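Local coordinates for protein putative LacI-family transcriptional regulator (Bacteroides fragilis, PDB 3GBV) that probably regulates transcription as a LacI-family protein, with a two-lobed core of the periplasmic-binding-protein type likely to sense a small-molecule effector, at residues C13-H18 against E22-V27; K29-A34 against I43-T48; I98-Q103 against F259-T264. All blocks are in the same frame, centred on the assembly; numbering follows the deposited sequence.

In the fold
From the N terminus, strand 9-16 turns into helix 23-37, and interaction 1 closes the three-residue gap between the facing segments. The same helix then leads to strand 43-50, and interaction 2 closes that second, eight-residue gap, so the two contacts follow each other through one beta-alpha-beta unit and tie its helix to neighbouring strands. Interaction 3 spans 155 intervening residues: the chain leaves the first sheet, builds the second lobe, and returns as helix 254-270 to lie on strand 97-100. All three are in series, with no nesting or crossing. They meet where F259 CE1 packs 3.4 Å from A34 CA and L15 CD2 lies 3.5 Å from I100 CD1.

Interaction 1: C13-H18 against E22-V27; sequences CLLPKH and EYWTDV
P16 lays its pyrrolidine ring on the indole of W24 where the first strand of a beta-alpha-beta unit turns into its helix. P16 CD sits 4.0 Å from the centroid of the five-membered ring of W24, 19° off the normal, a CH-pi contact. Y23 CD2 covers the opposite face, holding the indole between two layers, and L15 CD2 packs 4.0 Å from W24 CE3. H18 completes this tight part. Its CG stands between the backbone N and the carbonyl carbon (chi1 64°), which turns the imidazole back over the turn; ND1 then donates to P16 O at 3.0 Å, in the ring plane. W24 CB rests over one imidazole face, 3.6 Å from the centroid. A 1,2-ethanediol, probably from the crystallisation liquor, lies about 5 Å from the W24 side chain and may mark a pocket of the kind found between the lobes of this family. The side away from the sheet is looser and more polar: E22 reaches past H18 with an extended chain, but its OE1 is hydrogen-bonded to L19 N. T25 OG1, bonded to G21 N, approaches the imidazole only at its edge, 3.7 Å from H18 NE2.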
loop_
_atom_site.group_PDB
_atom_site.type_symbol
_atom_site.label_atom_id
_atom_site.label_comp_id
_atom_site.label_asym_id
_atom_site.label_seq_id
_atom_site.Cartn_x
_atom_site.Cartn_y
_atom_site.Cartn_z
ATOM N N CYS A 13 26.551 3.362 -7.788
ATOM C CA CYS A 13 25.160 3.799 -7.876
ATOM C C CYS A 13 25.114 5.247 -8.348
ATOM O O CYS A 13 25.497 6.158 -7.618
ATOM C CB CYS A 13 24.478 3.671 -6.510
ATOM S SG CYS A 13 24.719 2.050 -5.718
ATOM N N LEU A 14 24.645 5.456 -9.572
ATOM C CA LEU A 14 24.580 6.799 -10.140
ATOM C C LEU A 14 23.168 7.366 -10.037
ATOM O O LEU A 14 22.240 6.890 -10.693
ATOM C CB LEU A 14 25.045 6.751 -11.598
ATOM C CG LEU A 14 25.337 8.070 -12.314
ATOM C CD1 LEU A 14 26.415 8.840 -11.557
ATOM C CD2 LEU A 14 25.782 7.778 -13.754
ATOM N N LEU A 15 23.016 8.382 -9.193
ATOM C CA LEU A 15 21.724 9.013 -8.968
ATOM C C LEU A 15 21.813 10.521 -9.181
ATOM O O LEU A 15 22.896 11.108 -9.104
ATOM C CB LEU A 15 21.261 8.746 -7.532
ATOM C CG LEU A 15 21.218 7.303 -7.029
ATOM C CD1 LEU A 15 21.014 7.307 -5.521
ATOM C CD2 LEU A 15 20.107 6.544 -7.724
ATOM N N PRO A 16 20.674 11.168 -9.465
ATOM C CA PRO A 16 20.635 12.619 -9.682
ATOM C C PRO A 16 20.985 13.385 -8.407
ATOM O O PRO A 16 20.536 13.019 -7.317
ATOM C CB PRO A 16 19.181 12.871 -10.089
ATOM C CG PRO A 16 18.753 11.578 -10.709
ATOM C CD PRO A 16 19.368 10.557 -9.780
ATOM N N LYS A 17 21.788 14.440 -8.535
ATOM C CA LYS A 17 22.136 15.254 -7.374
ATOM C C LYS A 17 20.814 15.705 -6.768
ATOM O O LYS A 17 19.837 15.921 -7.485
ATOM C CB LYS A 17 22.959 16.485 -7.787
ATOM C CG LYS A 17 24.417 16.198 -8.154
ATOM C CD LYS A 17 25.092 17.442 -8.740
ATOM C CE LYS A 17 26.540 17.175 -9.156
ATOM N NZ LYS A 17 27.088 18.280 -10.012
ATOM N N HIS A 18 20.783 15.846 -5.447
ATOM C CA HIS A 18 19.568 16.256 -4.757
ATOM C C HIS A 18 19.880 16.738 -3.342
ATOM O O HIS A 18 21.018 16.648 -2.885
ATOM C CB HIS A 18 18.596 15.076 -4.687
ATOM C CG HIS A 18 19.104 13.921 -3.881
ATOM N ND1 HIS A 18 20.047 13.036 -4.356
ATOM C CD2 HIS A 18 18.833 13.532 -2.612
ATOM C CE1 HIS A 18 20.337 12.154 -3.416
ATOM N NE2 HIS A 18 19.613 12.434 -2.346
ATOM N N GLU A 22 14.786 14.743 -0.286
ATOM C CA GLU A 22 14.128 14.626 -1.582
ATOM C C GLU A 22 13.937 13.140 -1.868
ATOM O O GLU A 22 14.349 12.298 -1.071
ATOM C CB GLU A 22 14.944 15.315 -2.685
ATOM C CG GLU A 22 14.862 16.841 -2.610
ATOM C CD GLU A 22 15.519 17.551 -3.787
ATOM O OE1 GLU A 22 16.737 17.363 -4.005
ATOM O OE2 GLU A 22 14.817 18.309 -4.491
ATOM N N TYR A 23 13.317 12.821 -2.995
ATOM C CA TYR A 23 13.041 11.437 -3.333
ATOM C C TYR A 23 14.173 10.427 -3.167
ATOM O O TYR A 23 13.986 9.377 -2.570
ATOM C CB TYR A 23 12.516 11.325 -4.762
ATOM C CG TYR A 23 12.176 9.899 -5.122
ATOM C CD1 TYR A 23 11.011 9.299 -4.641
ATOM C CD2 TYR A 23 13.052 9.126 -5.886
ATOM C CE1 TYR A 23 10.730 7.958 -4.906
ATOM C CE2 TYR A 23 12.783 7.789 -6.157
ATOM C CZ TYR A 23 11.624 7.210 -5.665
ATOM O OH TYR A 23 11.380 5.885 -5.920
ATOM N N TRP A 24 15.345 10.752 -3.690
ATOM C CA TRP A 24 16.473 9.833 -3.656
ATOM C C TRP A 24 17.053 9.471 -2.297
ATOM O O TRP A 24 17.737 8.447 -2.161
ATOM C CB TRP A 24 17.565 10.356 -4.591
ATOM C CG TRP A 24 17.005 10.674 -5.941
ATOM C CD1 TRP A 24 16.710 11.916 -6.442
ATOM C CD2 TRP A 24 16.567 9.735 -6.919
ATOM N NE1 TRP A 24 16.107 11.801 -7.676
ATOM C CE2 TRP A 24 16.006 10.463 -7.994
ATOM C CE3 TRP A 24 16.584 8.334 -7.000
ATOM C CZ2 TRP A 24 15.472 9.852 -9.129
ATOM C CZ3 TRP A 24 16.052 7.718 -8.126
ATOM C CH2 TRP A 24 15.504 8.480 -9.177
ATOM N N THR A 25 16.786 10.289 -1.288
ATOM C CA THR A 25 17.300 9.989 0.043
ATOM C C THR A 25 16.821 8.604 0.522
ATOM O O THR A 25 17.556 7.870 1.177
ATOM C CB THR A 25 16.867 11.076 1.037
ATOM O OG1 THR A 25 17.457 12.322 0.645
ATOM C CG2 THR A 25 17.320 10.734 2.442
ATOM N N ASP A 26 15.591 8.245 0.176
ATOM C CA ASP A 26 15.051 6.955 0.577
ATOM C C ASP A 26 15.686 5.799 -0.206
ATOM O O ASP A 26 15.988 4.745 0.359
ATOM C CB ASP A 26 13.538 6.948 0.411
ATOM C CG ASP A 26 12.837 7.749 1.492
ATOM O OD1 ASP A 26 13.164 7.538 2.680
ATOM O OD2 ASP A 26 11.958 8.579 1.159
ATOM N N VAL A 27 15.887 6.001 -1.506
ATOM C CA VAL A 27 16.513 4.978 -2.335
ATOM C C VAL A 27 17.915 4.722 -1.784
ATOM O O VAL A 27 18.383 3.579 -1.749
ATOM C CB VAL A 27 16.636 5.438 -3.801
ATOM C CG1 VAL A 27 17.385 4.384 -4.622
ATOM C CG2 VAL A 27 15.249 5.695 -4.379
#

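Interaction 2: K29-A34 against I43-T48; sequences KGIREA and ISANIT
I31 and A45 make the apolar centre of the contact, with I31 CG2 only 3.5 Å from A45 CB, tighter than usual for two carbons. The methyl CG2 of I31 is anti to the backbone N, while CG1 lies beside that nitrogen (chi1 -69°), which sets the short branch, not CD1, against the alanine. The small alanine lets the backbones approach, with CA atoms of I31 and A45 7.3 Å apart. Toward the start of the strand, I43 CD1 comes 4.2 Å from A34 O, a looser touch, and beyond it I43 packs on C266 and I270 of helix 254-270, the helix whose I262 also lies against A34.

The pair joins helix and second strand of the beta-alpha-beta unit formed by strand 9-16, helix 23-37 and strand 43-50, in the parallel sheet of a periplasmic-binding-protein-like lobe. Helix and strand run nearly antiparallel, at 161°.

The polar part belongs to R32. Its chain bends at chi2 (-56°) and carries the guanidinium across to the strand, where I47 CD1, coming from the opposite direction, lies 3.7 Å from NH2 and obliquely to the plane. A45 O is too far for a direct bond, and two waters fill in. One, at the guanidinium edge and in its plane, accepts a weak bond from NH1 and a second bond from A45 N. The other accepts a weak bond from NH2 and one from I47 N at 2.8 Å, and donates to A45 O. Strand 43-50 is outermost in its sheet within this chain, and its inner edge, at S44 and N46, pairs with strand 9-16; the two waters take up the backbone groups of A45 and I47 on the other edge.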
loop_
_atom_site.group_PDB
_atom_site.type_symbol
_atom_site.label_atom_id
_atom_site.label_comp_id
_atom_site.label_asym_id
_atom_site.label_seq_id
_atom_site.Cartn_x
_atom_site.Cartn_y
_atom_site.Cartn_z
ATOM N N LYS A 29 18.919 5.131 1.361
ATOM C CA LYS A 29 18.824 4.403 2.619
ATOM C C LYS A 29 18.707 2.933 2.240
ATOM O O LYS A 29 19.371 2.077 2.823
ATOM C CB LYS A 29 17.585 4.822 3.429
ATOM C CG LYS A 29 17.640 6.234 4.007
ATOM C CD LYS A 29 16.554 6.455 5.061
ATOM C CE LYS A 29 16.500 7.914 5.515
ATOM N NZ LYS A 29 17.829 8.414 5.995
ATOM N N GLY A 30 17.871 2.655 1.241
ATOM C CA GLY A 30 17.687 1.288 0.790
ATOM C C GLY A 30 19.017 0.641 0.458
ATOM O O GLY A 30 19.312 -0.457 0.924
ATOM N N ILE A 31 19.818 1.330 -0.349
ATOM C CA ILE A 31 21.125 0.837 -0.750
ATOM C C ILE A 31 21.988 0.557 0.482
ATOM O O ILE A 31 22.641 -0.486 0.575
ATOM C CB ILE A 31 21.841 1.868 -1.658
ATOM C CG1 ILE A 31 21.131 1.955 -3.019
ATOM C CG2 ILE A 31 23.296 1.482 -1.843
ATOM C CD1 ILE A 31 21.551 3.161 -3.853
ATOM N N ARG A 32 21.987 1.488 1.430
ATOM C CA ARG A 32 22.780 1.318 2.640
ATOM C C ARG A 32 22.348 0.084 3.423
ATOM O O ARG A 32 23.185 -0.717 3.840
ATOM C CB ARG A 32 22.680 2.561 3.532
ATOM C CG ARG A 32 23.387 3.774 2.966
ATOM C CD ARG A 32 24.829 3.435 2.689
ATOM N NE ARG A 32 25.515 4.461 1.911
ATOM C CZ ARG A 32 26.756 4.328 1.449
ATOM N NH1 ARG A 32 27.436 3.212 1.692
ATOM N NH2 ARG A 32 27.317 5.304 0.742
ATOM N N GLU A 33 21.042 -0.065 3.621
ATOM C CA GLU A 33 20.521 -1.210 4.344
ATOM C C GLU A 33 20.980 -2.492 3.655
ATOM O O GLU A 33 21.289 -3.482 4.321
ATOM C CB GLU A 33 18.995 -1.153 4.398
ATOM C CG GLU A 33 18.332 -2.311 5.147
ATOM C CD GLU A 33 18.753 -2.392 6.610
ATOM O OE1 GLU A 33 18.700 -1.348 7.308
ATOM O OE2 GLU A 33 19.130 -3.498 7.061
ATOM N N ALA A 34 21.035 -2.471 2.325
ATOM C CA ALA A 34 21.465 -3.644 1.562
ATOM C C ALA A 34 22.956 -3.929 1.748
ATOM O O ALA A 34 23.371 -5.084 1.839
ATOM C CB ALA A 34 21.151 -3.456 0.080
ATOM N N ILE A 43 30.845 -6.082 0.358
ATOM C CA ILE A 43 30.479 -5.297 -0.815
ATOM C C ILE A 43 30.424 -3.832 -0.411
ATOM O O ILE A 43 30.178 -3.516 0.753
ATOM C CB ILE A 43 29.085 -5.682 -1.351
ATOM C CG1 ILE A 43 28.034 -5.461 -0.262
ATOM C CG2 ILE A 43 29.083 -7.127 -1.816
ATOM C CD1 ILE A 43 26.612 -5.603 -0.739
ATOM N N SER A 44 30.654 -2.939 -1.366
ATOM C CA SER A 44 30.594 -1.513 -1.081
ATOM C C SER A 44 29.865 -0.782 -2.197
ATOM O O SER A 44 30.128 -0.987 -3.386
ATOM C CB SER A 44 32.001 -0.929 -0.890
ATOM O OG SER A 44 32.795 -1.055 -2.055
ATOM N N ALA A 45 28.928 0.065 -1.800
ATOM C CA ALA A 45 28.150 0.832 -2.749
ATOM C C ALA A 45 28.756 2.216 -2.856
ATOM O O ALA A 45 28.782 2.968 -1.876
ATOM C CB ALA A 45 26.718 0.930 -2.279
ATOM N N ASN A 46 29.254 2.544 -4.044
ATOM C CA ASN A 46 29.846 3.849 -4.268
ATOM C C ASN A 46 28.833 4.765 -4.947
ATOM O O ASN A 46 28.613 4.704 -6.160
ATOM C CB ASN A 46 31.113 3.731 -5.115
ATOM C CG ASN A 46 31.715 5.080 -5.433
ATOM O OD1 ASN A 46 31.718 5.978 -4.591
ATOM N ND2 ASN A 46 32.236 5.230 -6.646
ATOM N N ILE A 47 28.216 5.617 -4.142
ATOM C CA ILE A 47 27.219 6.540 -4.638
ATOM C C ILE A 47 27.843 7.811 -5.184
ATOM O O ILE A 47 28.632 8.463 -4.507
ATOM C CB ILE A 47 26.238 6.941 -3.523
ATOM C CG1 ILE A 47 25.608 5.689 -2.906
ATOM C CG2 ILE A 47 25.176 7.877 -4.084
ATOM C CD1 ILE A 47 24.695 5.981 -1.727
ATOM N N THR A 48 27.510 8.151 -6.422
ATOM C CA THR A 48 28.003 9.391 -7.002
ATOM C C THR A 48 26.782 10.062 -7.580
ATOM O O THR A 48 25.897 9.399 -8.120
ATOM C CB THR A 48 29.045 9.185 -8.136
ATOM O OG1 THR A 48 28.394 8.716 -9.322
ATOM C CG2 THR A 48 30.104 8.197 -7.712
HETATM O O HOH W 1 29.734 1.062 0.986
HETATM O O HOH W 2 29.015 6.221 -1.520
#

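Interaction 3: I98-Q103 against F259-T264; sequences IYIDSQ and FNSIKT
I98 and I100 point from one face of strand 97-100 onto S261 and T264, on helix 254-270. This helix lies on the parallel sheet of the first lobe of the periplasmic-binding-protein fold, after the chain has come back from the second lobe. Strand and helix run almost exactly antiparallel (173°), with their axes 9.5 Å apart.

I98 reaches the helix end-on. Its CG1 is anti to the carbonyl carbon and the chain is extended onward (chi2 174°), which brings CD1 close to the helix backbone: it lies 3.1 Å from S261 O, a short carbon-to-oxygen approach. The same methyl meets T264 from its carbon side, 3.8 Å from CB and nearly as close to CG2, the two side chains meeting at a slant. I100 takes the other arrangement. With CG1 between the backbone N and the carbonyl carbon, it is CG2 that faces the helix, 3.1 Å from S261 OG, while CD1 points away from the helix. The serine hydroxyl thus sits against the CG2 methyls of both isoleucines, and its hydrogen bond goes back along the helix to Q257 O. F113 of strand 111-114 packs beside I98 and T264.

After I100 the strand ends in a classic gamma turn centred on D101, closed by a bond from S102 N to I100 O. From this turn onward, D101 O, S102 OG and Q103 O bond to N152 and Q153 at the start of helix 152-168, linking this strand end to the other lobe.

T264 OG1 donates to N260 O at 2.7 Å, from above the carbonyl plane, with T264 N reaching that oxygen from the opposite face.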
loop_
_atom_site.group_PDB
_atom_site.type_symbol
_atom_site.label_atom_id
_atom_site.label_comp_id
_atom_site.label_asym_id
_atom_site.label_seq_id
_atom_site.Cartn_x
_atom_site.Cartn_y
_atom_site.Cartn_z
ATOM N N ILE A 98 21.763 -1.919 -13.657
ATOM C CA ILE A 98 20.359 -1.947 -13.298
ATOM C C ILE A 98 19.703 -0.571 -13.387
ATOM O O ILE A 98 20.254 0.423 -12.911
ATOM C CB ILE A 98 20.184 -2.471 -11.850
ATOM C CG1 ILE A 98 20.652 -3.926 -11.769
ATOM C CG2 ILE A 98 18.730 -2.318 -11.404
ATOM C CD1 ILE A 98 20.653 -4.480 -10.379
ATOM N N TYR A 99 18.530 -0.518 -14.008
ATOM C CA TYR A 99 17.798 0.733 -14.093
ATOM C C TYR A 99 16.788 0.794 -12.958
ATOM O O TYR A 99 16.179 -0.209 -12.584
ATOM C CB TYR A 99 17.014 0.867 -15.406
ATOM C CG TYR A 99 17.829 1.171 -16.650
ATOM C CD1 TYR A 99 18.952 2.010 -16.599
ATOM C CD2 TYR A 99 17.441 0.662 -17.887
ATOM C CE1 TYR A 99 19.664 2.326 -17.759
ATOM C CE2 TYR A 99 18.144 0.974 -19.050
ATOM C CZ TYR A 99 19.251 1.803 -18.982
ATOM O OH TYR A 99 19.947 2.097 -20.135
ATOM N N ILE A 100 16.629 1.986 -12.404
ATOM C CA ILE A 100 15.657 2.205 -11.361
ATOM C C ILE A 100 14.853 3.417 -11.795
ATOM O O ILE A 100 15.378 4.324 -12.455
ATOM C CB ILE A 100 16.310 2.488 -9.998
ATOM C CG1 ILE A 100 17.378 3.570 -10.144
ATOM C CG2 ILE A 100 16.890 1.213 -9.431
ATOM C CD1 ILE A 100 18.062 3.940 -8.835
ATOM N N ASP A 101 13.573 3.405 -11.440
ATOM C CA ASP A 101 12.649 4.486 -11.751
ATOM C C ASP A 101 12.211 4.561 -13.216
ATOM O O ASP A 101 11.034 4.376 -13.524
ATOM C CB ASP A 101 13.250 5.820 -11.328
ATOM C CG ASP A 101 12.233 6.916 -11.327
ATOM O OD1 ASP A 101 11.238 6.775 -10.581
ATOM O OD2 ASP A 101 12.419 7.896 -12.074
ATOM N N SER A 102 13.153 4.836 -14.116
ATOM C CA SER A 102 12.843 4.926 -15.540
ATOM C C SER A 102 13.575 3.854 -16.334
ATOM O O SER A 102 14.694 3.473 -15.987
ATOM C CB SER A 102 13.254 6.294 -16.104
ATOM O OG SER A 102 12.553 7.363 -15.495
ATOM N N GLN A 103 12.942 3.378 -17.404
ATOM C CA GLN A 103 13.553 2.385 -18.283
ATOM C C GLN A 103 14.042 3.170 -19.499
ATOM O O GLN A 103 13.596 4.295 -19.738
ATOM C CB GLN A 103 12.531 1.342 -18.764
ATOM C CG GLN A 103 11.629 0.765 -17.691
ATOM C CD GLN A 103 10.662 -0.277 -18.233
ATOM O OE1 GLN A 103 11.074 -1.359 -18.659
ATOM N NE2 GLN A 103 9.365 0.045 -18.226
ATOM N N PHE A 259 17.265 -1.169 -2.179
ATOM C CA PHE A 259 17.671 -2.409 -1.553
ATOM C C PHE A 259 17.738 -3.510 -2.615
ATOM O O PHE A 259 18.760 -4.177 -2.762
ATOM C CB PHE A 259 16.671 -2.794 -0.464
ATOM C CG PHE A 259 17.094 -3.978 0.345
ATOM C CD1 PHE A 259 17.956 -3.823 1.427
ATOM C CD2 PHE A 259 16.671 -5.257 -0.002
ATOM C CE1 PHE A 259 18.394 -4.922 2.157
ATOM C CE2 PHE A 259 17.103 -6.365 0.722
ATOM C CZ PHE A 259 17.971 -6.195 1.807
ATOM N N ASN A 260 16.651 -3.686 -3.360
ATOM C CA ASN A 260 16.592 -4.708 -4.406
ATOM C C ASN A 260 17.646 -4.559 -5.501
ATOM O O ASN A 260 18.133 -5.557 -6.030
ATOM C CB ASN A 260 15.204 -4.728 -5.038
ATOM C CG ASN A 260 14.218 -5.526 -4.225
ATOM O OD1 ASN A 260 14.341 -5.623 -3.006
ATOM N ND2 ASN A 260 13.223 -6.095 -4.893
ATOM N N SER A 261 17.997 -3.327 -5.851
ATOM C CA SER A 261 19.004 -3.121 -6.886
ATOM C C SER A 261 20.300 -3.807 -6.496
ATOM O O SER A 261 20.883 -4.552 -7.286
ATOM C CB SER A 261 19.268 -1.628 -7.113
ATOM O OG SER A 261 18.173 -1.020 -7.775
ATOM N N ILE A 262 20.736 -3.553 -5.263
ATOM C CA ILE A 262 21.972 -4.121 -4.731
ATOM C C ILE A 262 21.849 -5.627 -4.556
ATOM O O ILE A 262 22.776 -6.381 -4.868
ATOM C CB ILE A 262 22.324 -3.504 -3.366
ATOM C CG1 ILE A 262 22.382 -1.979 -3.474
ATOM C CG2 ILE A 262 23.664 -4.053 -2.889
ATOM C CD1 ILE A 262 23.477 -1.464 -4.386
ATOM N N LYS A 263 20.705 -6.065 -4.044
ATOM C CA LYS A 263 20.461 -7.490 -3.846
ATOM C C LYS A 263 20.604 -8.224 -5.184
ATOM O O LYS A 263 21.282 -9.252 -5.269
ATOM C CB LYS A 263 19.055 -7.712 -3.285
ATOM C CG LYS A 263 18.713 -9.179 -3.036
ATOM C CD LYS A 263 17.276 -9.336 -2.571
ATOM C CE LYS A 263 16.928 -10.794 -2.317
ATOM N NZ LYS A 263 17.136 -11.629 -3.533
ATOM N N THR A 264 19.966 -7.680 -6.219
ATOM C CA THR A 264 20.013 -8.265 -7.557
ATOM C C THR A 264 21.448 -8.360 -8.078
ATOM O O THR A 264 21.821 -9.342 -8.708
ATOM C CB THR A 264 19.191 -7.437 -8.560
ATOM O OG1 THR A 264 17.834 -7.310 -8.097
ATOM C CG2 THR A 264 19.201 -8.118 -9.924
#